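Alpha-glucosidase (PDB 6PNR) probably hydrolyses sulfoquinovose glycosides derived from sulfolipid, acting as a glycosidase of family GH31, and is held here with an aza-sugar inhibitor in its pocket. Local coordinates at residues 55-60 / 72-77; 76-81 / 91-96; 608-613 / 638-643; 620-625 / 660-665. All blocks are in the same frame, centred on the assembly; numbering follows the deposited sequence.

Contact 1 of 4, residues 55-60 / 72-77; sequences FPLKLT and CFESYI
Thr-60 and Cys-72 join the two backbones through one bond, Thr-60 N to Cys-72 O at 3.0 Å. The CA atoms of Leu-59 and Phe-73 come nearest, and beside them Phe-73 CA gives a C-H contact to Lys-58 O (3.3 Å). Beyond this point the 72-77 chain turns away in a classic beta bulge, Tyr-76 and Ile-77 both facing Phe-73. Glu-74 stands on that turn and reaches back: Glu-74 OE1 accepts Lys-58 N at 2.9 Å, a nearly straight bond (166°) that arrives from above the carboxylate plane. Glu-74 N donates to Thr-60 OG1 (3.1 Å), which the torsion of Thr-60 (chi1 55°) sets between backbone N and carbonyl carbon, facing the turn. With an alanine in place of Glu-74, Lys-58 N would probably lose the carboxylate that accepts its proton. The apolar half is built round Leu-57, whose two methyls divide the work. Leu-57 CD2 presses on Tyr-76 CD2 at 3.4 Å, whereas Leu-57 CD1 lies against Phe-73 CB (3.7 Å) and also touches Ile-77 CG1. Farther out, Phe-55 CE1 sits 3.6 Å above one face of the Tyr-76 ring, offset toward its rim; with the ring planes 55° apart the pair is oblique. Leu-57 also packs on Ile-29 and Val-31 of strand 29-41, and the Phe-73 ring meets His-22 edge-to-face. The contact thus links the end of strand 44-56, an outer strand of one antiparallel sheet, to strand 68-73 of another, close to where Pro-56 packs on Glu-53 of the second subunit.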
# COMPACT_ATOMS: atom_id res chain seq x y z
N PHE A 55 -20.18 -15.94 1.46
CA PHE A 55 -20.86 -16.91 0.60
C PHE A 55 -22.14 -16.30 0.07
O PHE A 55 -22.78 -15.49 0.76
CB PHE A 55 -21.14 -18.22 1.35
CG PHE A 55 -21.75 -18.04 2.71
CD1 PHE A 55 -23.13 -17.91 2.85
CD2 PHE A 55 -20.96 -18.01 3.84
CE1 PHE A 55 -23.70 -17.75 4.10
CE2 PHE A 55 -21.53 -17.85 5.09
CZ PHE A 55 -22.90 -17.72 5.22
N PRO A 56 -22.54 -16.65 -1.15
CA PRO A 56 -23.80 -16.15 -1.68
C PRO A 56 -24.99 -16.81 -1.01
O PRO A 56 -24.91 -17.94 -0.52
CB PRO A 56 -23.73 -16.51 -3.17
CG PRO A 56 -22.86 -17.74 -3.20
CD PRO A 56 -21.84 -17.55 -2.10
N LEU A 57 -26.10 -16.08 -0.97
CA LEU A 57 -27.32 -16.58 -0.36
C LEU A 57 -28.18 -17.28 -1.40
O LEU A 57 -28.19 -16.91 -2.58
CB LEU A 57 -28.10 -15.43 0.27
CG LEU A 57 -27.46 -14.75 1.47
CD1 LEU A 57 -28.37 -13.62 1.93
CD2 LEU A 57 -27.24 -15.75 2.57
N LYS A 58 -28.91 -18.30 -0.96
CA LYS A 58 -29.88 -19.00 -1.78
C LYS A 58 -31.27 -18.45 -1.50
O LYS A 58 -31.66 -18.31 -0.34
CB LYS A 58 -29.87 -20.51 -1.50
CG LYS A 58 -28.63 -21.24 -1.97
CD LYS A 58 -28.74 -22.73 -1.67
CE LYS A 58 -27.65 -23.53 -2.36
NZ LYS A 58 -27.88 -23.66 -3.83
N LEU A 59 -32.01 -18.12 -2.57
CA LEU A 59 -33.40 -17.66 -2.45
C LEU A 59 -34.30 -18.88 -2.26
O LEU A 59 -34.48 -19.68 -3.18
CB LEU A 59 -33.81 -16.88 -3.70
CG LEU A 59 -35.25 -16.36 -3.78
CD1 LEU A 59 -35.62 -15.50 -2.58
CD2 LEU A 59 -35.47 -15.59 -5.08
N THR A 60 -34.88 -19.02 -1.06
CA THR A 60 -35.64 -20.21 -0.71
C THR A 60 -37.14 -19.99 -0.55
O THR A 60 -37.87 -20.97 -0.43
CB THR A 60 -35.10 -20.82 0.60
OG1 THR A 60 -35.11 -19.83 1.62
CG2 THR A 60 -33.68 -21.33 0.40
N CYS A 72 -37.06 -14.57 1.22
CA CYS A 72 -36.38 -15.27 2.30
C CYS A 72 -35.14 -15.96 1.76
O CYS A 72 -35.20 -16.64 0.73
CB CYS A 72 -37.31 -16.29 2.96
SG CYS A 72 -38.87 -15.57 3.55
N PHE A 73 -34.01 -15.77 2.45
CA PHE A 73 -32.71 -16.33 2.06
C PHE A 73 -32.26 -17.23 3.19
O PHE A 73 -31.51 -16.80 4.08
CB PHE A 73 -31.68 -15.24 1.79
CG PHE A 73 -32.02 -14.34 0.66
CD1 PHE A 73 -31.72 -14.70 -0.64
CD2 PHE A 73 -32.62 -13.11 0.89
CE1 PHE A 73 -32.03 -13.85 -1.70
CE2 PHE A 73 -32.92 -12.27 -0.14
CZ PHE A 73 -32.64 -12.64 -1.45
N GLU A 74 -32.72 -18.48 3.16
CA GLU A 74 -32.38 -19.48 4.17
C GLU A 74 -32.66 -18.94 5.56
O GLU A 74 -33.69 -18.30 5.80
CB GLU A 74 -30.92 -19.90 4.02
CG GLU A 74 -30.64 -20.68 2.74
CD GLU A 74 -29.21 -20.54 2.24
OE1 GLU A 74 -28.87 -19.46 1.69
OE2 GLU A 74 -28.43 -21.51 2.39
N SER A 75 -31.76 -19.20 6.50
CA SER A 75 -31.86 -18.65 7.85
C SER A 75 -30.92 -17.47 8.05
O SER A 75 -30.39 -17.28 9.15
CB SER A 75 -31.59 -19.74 8.89
OG SER A 75 -32.70 -20.61 9.01
N TYR A 76 -30.71 -16.65 7.02
CA TYR A 76 -29.76 -15.55 7.08
C TYR A 76 -30.42 -14.18 6.99
O TYR A 76 -30.22 -13.34 7.86
CB TYR A 76 -28.70 -15.69 5.98
CG TYR A 76 -27.81 -16.91 6.13
CD1 TYR A 76 -26.97 -17.06 7.22
CD2 TYR A 76 -27.81 -17.90 5.16
CE1 TYR A 76 -26.15 -18.18 7.35
CE2 TYR A 76 -27.00 -19.01 5.27
CZ TYR A 76 -26.18 -19.15 6.36
OH TYR A 76 -25.40 -20.27 6.44
N ILE A 77 -31.21 -13.94 5.94
CA ILE A 77 -31.71 -12.61 5.60
C ILE A 77 -33.15 -12.73 5.10
O ILE A 77 -33.47 -13.64 4.32
CB ILE A 77 -30.84 -11.95 4.51
CG1 ILE A 77 -29.40 -11.74 4.99
CG2 ILE A 77 -31.45 -10.64 4.05
CD1 ILE A 77 -29.26 -10.75 6.12

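Contact 2 of 4, residues 76-81 / 91-96; sequences YIIAKI and DFEQKD
Ile-78 and Glu-93 form a hydrogen-bonded pair near the open end of a beta hairpin, strands 77-83 and 87-94; the axes of 77-81 and 91-94 approach to 4.6 Å and run antiparallel at 161°. Glu-93 N reaches Ile-78 O at 2.7 Å, in the carbonyl plane, and Ile-78 N returns the bond to Glu-93 O. Lys-80 and Asp-91, two residues on, exchange a second pair of N-H...O bonds, with the non-hydrogen-bonded pair Ala-79/Phe-92 between. The tight face belongs to Ile-77, Ala-79 and Phe-92, all buried. Ile-77 CG2 meets the edge of the Phe-92 ring at CD1 (3.9 Å), while Ala-79 CB lies 3.9 Å from Phe-92 CE1. Phe-102 closes on the ring edge-to-face, and Ile-29 touches it too, so strands of the other sheet lie over this side. The opposite face, with Ile-78, Lys-80, Asp-91 and Glu-93, is looser and more polar. The bent chain of Lys-95 folds its methylenes over Ile-78, Lys-95 CD resting 3.8 Å from Ile-78 CD1, and its NZ makes a long, weak ion pair with Glu-93. Asp-91 OD1 is taken by Gln-208. Past the paired strands, Lys-95 N donates to Tyr-76 O (2.8 Å), though from well above the carbonyl plane. A leucine in place of Tyr-76 is likely to deprive the Asp-96 carboxylate of the flat ring edge beside it and to open a gap there. Asp-96 CG is anti to the backbone N (chi1 -174°), which lays the carboxylate alongside the ring with the planes 11° apart; OD1 accepts Arg-98 N, while OD2 stands 3.2 Å from Tyr-76 CE1, close to the ring plane.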
# COMPACT_ATOMS: atom_id res chain seq x y z
N TYR A 76 -30.71 -16.65 7.02
CA TYR A 76 -29.76 -15.55 7.08
C TYR A 76 -30.42 -14.18 6.99
O TYR A 76 -30.22 -13.34 7.86
CB TYR A 76 -28.70 -15.69 5.98
CG TYR A 76 -27.81 -16.91 6.13
CD1 TYR A 76 -26.97 -17.06 7.22
CD2 TYR A 76 -27.81 -17.90 5.16
CE1 TYR A 76 -26.15 -18.18 7.35
CE2 TYR A 76 -27.00 -19.01 5.27
CZ TYR A 76 -26.18 -19.15 6.36
OH TYR A 76 -25.40 -20.27 6.44
N ILE A 77 -31.21 -13.94 5.94
CA ILE A 77 -31.71 -12.61 5.60
C ILE A 77 -33.15 -12.73 5.10
O ILE A 77 -33.47 -13.64 4.32
CB ILE A 77 -30.84 -11.95 4.51
CG1 ILE A 77 -29.40 -11.74 4.99
CG2 ILE A 77 -31.45 -10.64 4.05
CD1 ILE A 77 -29.26 -10.75 6.12
N ILE A 78 -34.00 -11.81 5.52
CA ILE A 78 -35.30 -11.59 4.90
C ILE A 78 -35.32 -10.17 4.33
O ILE A 78 -35.02 -9.22 5.06
CB ILE A 78 -36.46 -11.79 5.89
CG1 ILE A 78 -36.42 -13.20 6.48
CG2 ILE A 78 -37.79 -11.51 5.20
CD1 ILE A 78 -37.38 -13.41 7.64
N ALA A 79 -35.65 -10.04 3.05
CA ALA A 79 -35.70 -8.75 2.38
C ALA A 79 -37.14 -8.44 1.97
O ALA A 79 -37.77 -9.24 1.27
CB ALA A 79 -34.80 -8.72 1.15
N LYS A 80 -37.64 -7.29 2.41
CA LYS A 80 -38.98 -6.80 2.09
C LYS A 80 -38.85 -5.66 1.08
O LYS A 80 -38.31 -4.60 1.39
CB LYS A 80 -39.70 -6.30 3.34
CG LYS A 80 -40.43 -7.35 4.16
CD LYS A 80 -41.60 -6.69 4.92
CE LYS A 80 -41.73 -7.19 6.36
NZ LYS A 80 -42.10 -8.63 6.47
N ILE A 81 -39.37 -5.89 -0.13
CA ILE A 81 -39.23 -4.97 -1.25
C ILE A 81 -40.58 -4.33 -1.53
O ILE A 81 -41.58 -5.03 -1.74
CB ILE A 81 -38.70 -5.72 -2.49
CG1 ILE A 81 -37.43 -6.48 -2.11
CG2 ILE A 81 -38.49 -4.76 -3.66
CD1 ILE A 81 -36.92 -7.39 -3.17
N ASP A 91 -36.07 -3.47 2.75
CA ASP A 91 -35.79 -3.56 4.17
C ASP A 91 -35.23 -4.94 4.47
O ASP A 91 -35.78 -5.95 4.01
CB ASP A 91 -37.06 -3.30 4.99
CG ASP A 91 -37.66 -1.92 4.72
OD1 ASP A 91 -36.99 -0.90 5.00
OD2 ASP A 91 -38.80 -1.85 4.20
N PHE A 92 -34.13 -5.00 5.22
CA PHE A 92 -33.41 -6.24 5.50
C PHE A 92 -33.58 -6.61 6.96
O PHE A 92 -33.30 -5.80 7.85
CB PHE A 92 -31.92 -6.11 5.18
CG PHE A 92 -31.63 -5.91 3.73
CD1 PHE A 92 -31.68 -6.98 2.84
CD2 PHE A 92 -31.30 -4.66 3.24
CE1 PHE A 92 -31.42 -6.80 1.51
CE2 PHE A 92 -31.04 -4.47 1.90
CZ PHE A 92 -31.09 -5.54 1.04
N GLU A 93 -34.01 -7.84 7.20
CA GLU A 93 -34.05 -8.41 8.54
C GLU A 93 -32.96 -9.47 8.66
O GLU A 93 -32.87 -10.38 7.82
CB GLU A 93 -35.42 -9.02 8.85
CG GLU A 93 -35.55 -9.52 10.27
CD GLU A 93 -36.93 -10.08 10.57
OE1 GLU A 93 -37.82 -10.00 9.68
OE2 GLU A 93 -37.13 -10.60 11.69
N GLN A 94 -32.13 -9.35 9.69
CA GLN A 94 -31.02 -10.27 9.91
C GLN A 94 -31.48 -11.42 10.81
O GLN A 94 -31.84 -11.20 11.97
CB GLN A 94 -29.85 -9.53 10.54
CG GLN A 94 -28.74 -10.42 11.08
CD GLN A 94 -27.52 -9.61 11.49
OE1 GLN A 94 -27.55 -8.37 11.45
NE2 GLN A 94 -26.45 -10.29 11.88
N LYS A 95 -31.43 -12.64 10.28
CA LYS A 95 -31.86 -13.85 10.98
C LYS A 95 -30.70 -14.66 11.54
O LYS A 95 -30.94 -15.65 12.25
CB LYS A 95 -32.69 -14.74 10.04
CG LYS A 95 -33.91 -14.06 9.41
CD LYS A 95 -34.91 -13.61 10.47
CE LYS A 95 -35.35 -14.77 11.36
NZ LYS A 95 -36.11 -14.29 12.55
N ASP A 96 -29.45 -14.30 11.24
CA ASP A 96 -28.28 -14.98 11.77
C ASP A 96 -27.36 -13.91 12.36
O ASP A 96 -26.82 -13.09 11.61
CB ASP A 96 -27.57 -15.80 10.69
CG ASP A 96 -26.41 -16.64 11.24
OD1 ASP A 96 -25.94 -16.38 12.37
OD2 ASP A 96 -25.95 -17.57 10.52
O HOH W 1 -39.34 -1.86 1.86

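Contact 3 of 4, residues 608-613 / 638-643; sequences DKHEWD and SAELGY. With SO4 (sulfate ion), chain G.
Glu-611 and Ser-638 pair at one end of the two-stranded antiparallel ribbon 611-616/633-638, in the C-terminal family region of the enzyme; their CA atoms are 4.4 Å apart and their side chains diverge. Next to this non-hydrogen-bonded pair, Ala-639 N donates to His-610 O at 2.9 Å, from 45° above the carbonyl plane. Ala-639 CB also rests on Trp-612 CB, 3.9 Å away. The main side-chain link is His-610 ND1 to Glu-640 OE1 (2.7 Å). It uses the syn side of the carboxylate, although ring and carboxylate planes are turned 60° apart. Glu-640 gets there because its chain folds at chi2 (-74°), bringing the acid back to the ND1 edge of the imidazole. Glu-640 also begins a type II turn, closed by Tyr-643 N on Glu-640 O, while Ala-639 O accepts a hydrogen bond from Arg-509 NH2 of helix 504-514. A sulfate, probably from the crystallisation liquor, sits on the 608-613 side. Its O3 takes Glu-611 N at 2.8 Å and His-610 N at a distance too short to be trusted in detail, and Lys-609 NZ is 3.7 Å from its O2. The carboxylate of Glu-611 also lies near the ion, OE2 being 3.3 Å from sulfate O1. The sulfate is thus held by two backbone N-H groups, whereas His-610 ND1 carries a proton toward Glu-640, whose nearby carboxylate would probably favour the charged form of the ring.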
# COMPACT_ATOMS: atom_id res chain seq x y z
N ASP A 608 1.69 28.92 -14.65
CA ASP A 608 2.38 29.40 -15.86
C ASP A 608 1.50 29.28 -17.11
O ASP A 608 1.99 28.97 -18.20
CB ASP A 608 3.71 28.67 -16.08
CG ASP A 608 4.71 28.94 -14.97
OD1 ASP A 608 4.63 30.00 -14.31
OD2 ASP A 608 5.59 28.07 -14.74
N LYS A 609 0.21 29.54 -16.96
CA LYS A 609 -0.72 29.43 -18.08
C LYS A 609 -1.09 30.81 -18.60
O LYS A 609 -1.26 31.75 -17.82
CB LYS A 609 -1.98 28.66 -17.68
CG LYS A 609 -1.76 27.17 -17.63
CD LYS A 609 -1.38 26.70 -19.01
CE LYS A 609 -1.11 25.22 -19.06
NZ LYS A 609 -0.89 24.83 -20.47
N HIS A 610 -1.19 30.92 -19.92
CA HIS A 610 -1.72 32.11 -20.57
C HIS A 610 -2.92 31.82 -21.45
O HIS A 610 -3.60 32.76 -21.88
CB HIS A 610 -0.62 32.80 -21.39
CG HIS A 610 0.61 33.10 -20.60
ND1 HIS A 610 0.82 34.32 -19.99
CD2 HIS A 610 1.67 32.33 -20.27
CE1 HIS A 610 1.97 34.29 -19.34
NE2 HIS A 610 2.51 33.09 -19.49
N GLU A 611 -3.19 30.55 -21.74
CA GLU A 611 -4.38 30.16 -22.46
C GLU A 611 -4.90 28.88 -21.82
O GLU A 611 -4.21 28.25 -21.02
CB GLU A 611 -4.09 29.98 -23.96
CG GLU A 611 -3.35 28.71 -24.30
CD GLU A 611 -2.77 28.73 -25.70
OE1 GLU A 611 -2.59 29.84 -26.26
OE2 GLU A 611 -2.49 27.64 -26.25
N TRP A 612 -6.14 28.51 -22.16
CA TRP A 612 -6.75 27.35 -21.52
C TRP A 612 -7.66 26.64 -22.51
O TRP A 612 -8.42 27.31 -23.22
CB TRP A 612 -7.52 27.76 -20.25
CG TRP A 612 -7.88 26.60 -19.34
CD1 TRP A 612 -9.13 26.10 -19.08
CD2 TRP A 612 -6.97 25.79 -18.58
NE1 TRP A 612 -9.05 25.03 -18.21
CE2 TRP A 612 -7.74 24.83 -17.88
CE3 TRP A 612 -5.58 25.80 -18.40
CZ2 TRP A 612 -7.16 23.88 -17.03
CZ3 TRP A 612 -5.01 24.85 -17.56
CH2 TRP A 612 -5.80 23.90 -16.89
N ASP A 613 -7.56 25.31 -22.58
CA ASP A 613 -8.44 24.50 -23.42
C ASP A 613 -9.76 24.29 -22.71
O ASP A 613 -9.79 23.94 -21.52
CB ASP A 613 -7.80 23.15 -23.73
CG ASP A 613 -6.53 23.26 -24.57
OD1 ASP A 613 -6.43 24.21 -25.38
OD2 ASP A 613 -5.64 22.40 -24.42
N SER A 638 -7.81 32.86 -24.55
CA SER A 638 -6.84 33.56 -23.72
C SER A 638 -7.31 33.50 -22.27
O SER A 638 -8.49 33.66 -21.98
CB SER A 638 -6.68 35.01 -24.17
OG SER A 638 -5.74 35.66 -23.35
N ALA A 639 -6.37 33.27 -21.36
CA ALA A 639 -6.71 33.06 -19.96
C ALA A 639 -5.58 33.58 -19.08
O ALA A 639 -5.01 32.86 -18.26
CB ALA A 639 -7.00 31.58 -19.70
N GLU A 640 -5.24 34.85 -19.26
CA GLU A 640 -4.25 35.47 -18.39
C GLU A 640 -4.80 35.56 -16.97
O GLU A 640 -6.00 35.40 -16.71
CB GLU A 640 -3.86 36.86 -18.91
CG GLU A 640 -3.41 36.91 -20.38
CD GLU A 640 -2.00 36.34 -20.62
OE1 GLU A 640 -1.25 36.07 -19.65
OE2 GLU A 640 -1.65 36.16 -21.80
N LEU A 641 -3.89 35.82 -16.03
CA LEU A 641 -4.24 35.96 -14.62
C LEU A 641 -5.34 36.99 -14.45
O LEU A 641 -5.20 38.14 -14.90
CB LEU A 641 -2.99 36.36 -13.84
CG LEU A 641 -2.77 35.79 -12.44
CD1 LEU A 641 -3.26 34.36 -12.34
CD2 LEU A 641 -1.30 35.86 -12.10
N GLY A 642 -6.45 36.57 -13.85
CA GLY A 642 -7.61 37.44 -13.68
C GLY A 642 -8.72 37.23 -14.69
O GLY A 642 -9.78 37.84 -14.55
N TYR A 643 -8.51 36.37 -15.68
CA TYR A 643 -9.48 36.19 -16.76
C TYR A 643 -9.90 34.73 -16.81
O TYR A 643 -9.54 33.98 -17.73
CB TYR A 643 -8.88 36.69 -18.08
CG TYR A 643 -8.61 38.17 -18.01
CD1 TYR A 643 -9.59 39.10 -18.36
CD2 TYR A 643 -7.40 38.66 -17.54
CE1 TYR A 643 -9.36 40.46 -18.27
CE2 TYR A 643 -7.16 40.02 -17.45
CZ TYR A 643 -8.14 40.91 -17.81
OH TYR A 643 -7.90 42.27 -17.72
S SO4 G . 0.23 28.57 -22.56
O1 SO4 G . -0.42 27.82 -23.64
O2 SO4 G . 1.07 27.65 -21.79
O3 SO4 G . -0.78 29.15 -21.68
O4 SO4 G . 1.03 29.66 -23.14

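Contact 4 of 4, residues 620-625 / 660-665; sequences EWVHLW and EIREKY
Arg-662 runs alongside the backbone of residues 623-625, and its chain can be followed atom by atom. Arg-662 CB touches Leu-624 O at 3.2 Å. Arg-662 CG, anti to the backbone N (chi1 177°), comes 3.4 Å from Trp-625 O. Arg-662 CD stays 3.5 Å from the same Trp-625 O, before a bend at chi3 (56°) turns the head back. At the tip, Arg-662 NH1 approaches Leu-624 O near the guanidinium plane, a weak bond of 3.3 Å, and passes 4.1 Å from Val-622 CG1. A second weak bond joins NH1 to Tyr-648 OH, on the neighbouring strand. The methylenes thus lie along the carbonyls of Leu-624 and Trp-625, and NH1 returns to the first of them. Beside it in the chain, Ile-661 makes the apolar part: Ile-661 CG2 packs obliquely on the indole, 3.8 Å from Trp-625 CZ3, and Leu-624 CD2 reaches that methyl more loosely. Trp-625 is fixed from outside by NE1 bonding to Thr-644 O and by a cation-pi contact with Arg-546. The arrangement is that of a terminal helix, 655-665, packed on the loop that follows strand 621-623 of the C-terminal antiparallel sheet and, through Ile-661, on helix 538-568.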
# COMPACT_ATOMS: atom_id res chain seq x y z
N GLU A 620 -25.38 28.22 -27.54
CA GLU A 620 -24.91 29.54 -27.94
C GLU A 620 -24.19 30.19 -26.76
O GLU A 620 -24.83 30.67 -25.82
CB GLU A 620 -26.08 30.39 -28.42
CG GLU A 620 -26.63 29.90 -29.73
CD GLU A 620 -25.57 29.92 -30.81
OE1 GLU A 620 -25.25 31.03 -31.30
OE2 GLU A 620 -25.04 28.84 -31.15
N TRP A 621 -22.86 30.23 -26.82
CA TRP A 621 -22.03 30.67 -25.71
C TRP A 621 -21.32 31.98 -26.04
O TRP A 621 -20.96 32.23 -27.19
CB TRP A 621 -20.98 29.63 -25.35
CG TRP A 621 -21.49 28.33 -24.84
CD1 TRP A 621 -21.54 27.14 -25.52
CD2 TRP A 621 -22.00 28.05 -23.53
NE1 TRP A 621 -22.05 26.15 -24.72
CE2 TRP A 621 -22.34 26.68 -23.49
CE3 TRP A 621 -22.20 28.83 -22.38
CZ2 TRP A 621 -22.88 26.07 -22.34
CZ3 TRP A 621 -22.75 28.23 -21.25
CH2 TRP A 621 -23.07 26.86 -21.24
N VAL A 622 -21.12 32.80 -25.01
CA VAL A 622 -20.38 34.05 -25.10
C VAL A 622 -19.26 34.01 -24.07
O VAL A 622 -19.53 33.86 -22.88
CB VAL A 622 -21.28 35.28 -24.86
CG1 VAL A 622 -20.46 36.56 -25.04
CG2 VAL A 622 -22.50 35.27 -25.80
N HIS A 623 -18.02 34.14 -24.53
CA HIS A 623 -16.89 34.25 -23.61
C HIS A 623 -17.00 35.55 -22.81
O HIS A 623 -17.16 36.63 -23.38
CB HIS A 623 -15.57 34.21 -24.38
CG HIS A 623 -14.36 34.25 -23.51
ND1 HIS A 623 -13.45 35.28 -23.54
CD2 HIS A 623 -13.89 33.36 -22.59
CE1 HIS A 623 -12.48 35.04 -22.68
NE2 HIS A 623 -12.72 33.88 -22.09
N LEU A 624 -16.90 35.44 -21.48
CA LEU A 624 -17.30 36.55 -20.61
C LEU A 624 -16.44 37.78 -20.83
O LEU A 624 -16.95 38.91 -20.84
CB LEU A 624 -17.25 36.11 -19.15
CG LEU A 624 -17.49 37.22 -18.11
CD1 LEU A 624 -18.91 37.79 -18.24
CD2 LEU A 624 -17.26 36.68 -16.70
N TRP A 625 -15.12 37.61 -20.96
CA TRP A 625 -14.22 38.75 -20.98
C TRP A 625 -14.09 39.40 -22.35
O TRP A 625 -13.79 40.60 -22.44
CB TRP A 625 -12.83 38.34 -20.45
CG TRP A 625 -12.90 37.54 -19.16
CD1 TRP A 625 -12.58 36.22 -18.99
CD2 TRP A 625 -13.34 38.02 -17.88
NE1 TRP A 625 -12.78 35.85 -17.68
CE2 TRP A 625 -13.25 36.93 -16.98
CE3 TRP A 625 -13.80 39.25 -17.40
CZ2 TRP A 625 -13.60 37.05 -15.62
CZ3 TRP A 625 -14.15 39.36 -16.06
CH2 TRP A 625 -14.05 38.26 -15.19
N GLU A 660 -22.21 44.02 -18.41
CA GLU A 660 -21.63 45.05 -17.55
C GLU A 660 -20.27 44.61 -17.01
O GLU A 660 -19.34 45.42 -16.90
CB GLU A 660 -22.57 45.39 -16.40
CG GLU A 660 -23.87 46.02 -16.81
CD GLU A 660 -24.77 46.31 -15.62
OE1 GLU A 660 -24.33 46.06 -14.47
OE2 GLU A 660 -25.90 46.79 -15.83
N ILE A 661 -20.14 43.32 -16.68
CA ILE A 661 -18.86 42.80 -16.20
C ILE A 661 -17.80 42.90 -17.30
O ILE A 661 -16.67 43.35 -17.05
CB ILE A 661 -19.02 41.35 -15.70
CG1 ILE A 661 -19.94 41.32 -14.46
CG2 ILE A 661 -17.64 40.72 -15.42
CD1 ILE A 661 -20.37 39.92 -14.08
N ARG A 662 -18.15 42.48 -18.52
CA ARG A 662 -17.19 42.61 -19.62
C ARG A 662 -16.81 44.06 -19.85
O ARG A 662 -15.63 44.38 -20.04
CB ARG A 662 -17.74 42.01 -20.91
CG ARG A 662 -16.75 42.22 -22.08
CD ARG A 662 -17.11 41.46 -23.35
NE ARG A 662 -18.45 41.75 -23.83
CZ ARG A 662 -19.50 40.96 -23.62
NH1 ARG A 662 -19.36 39.84 -22.92
NH2 ARG A 662 -20.70 41.29 -24.10
N GLU A 663 -17.79 44.95 -19.83
CA GLU A 663 -17.49 46.36 -20.04
C GLU A 663 -16.53 46.88 -18.99
O GLU A 663 -15.57 47.59 -19.31
CB GLU A 663 -18.77 47.19 -20.04
CG GLU A 663 -18.58 48.62 -20.48
CD GLU A 663 -19.44 48.97 -21.68
OE1 GLU A 663 -20.66 48.70 -21.62
OE2 GLU A 663 -18.90 49.48 -22.68
N LYS A 664 -16.76 46.53 -17.72
CA LYS A 664 -15.96 47.09 -16.64
C LYS A 664 -14.60 46.41 -16.52
O LYS A 664 -13.60 47.07 -16.24
CB LYS A 664 -16.72 46.98 -15.32
CG LYS A 664 -16.12 47.86 -14.23
CD LYS A 664 -16.95 47.86 -12.96
CE LYS A 664 -16.36 48.82 -11.94
NZ LYS A 664 -16.99 48.67 -10.60
N TYR A 665 -14.54 45.10 -16.72
CA TYR A 665 -13.36 44.32 -16.34
C TYR A 665 -12.88 43.38 -17.44
O TYR A 665 -11.96 42.59 -17.19
CB TYR A 665 -13.67 43.53 -15.07
CG TYR A 665 -13.76 44.37 -13.80
CD1 TYR A 665 -12.73 45.24 -13.44
CD2 TYR A 665 -14.85 44.26 -12.95
CE1 TYR A 665 -12.80 45.99 -12.27
CE2 TYR A 665 -14.93 45.00 -11.78
CZ TYR A 665 -13.90 45.86 -11.45
OH TYR A 665 -13.97 46.60 -10.30

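Overall arrangement
The four contacts form two pairs on opposite sides of the chain's centre. Contacts 1 and 2 have centres 9 Å apart, share Tyr-76 and Ile-77, and follow strands 68-73 and 77-83, neighbours in one sheet. Contacts 3 and 4, centres 15 Å apart, interleave along the chain and touch where Tyr-643 C lies 3.2 Å from Trp-625 NE1. Between the pairs the nearest atoms, those of contacts 2 and 4, remain about 39 Å apart. The inhibitor pocket, from Gln-273 to His-523, belongs to the TIM-barrel region; no residue of these contacts is among those lining it, and they are therefore probably structural packing away from the pocket lining.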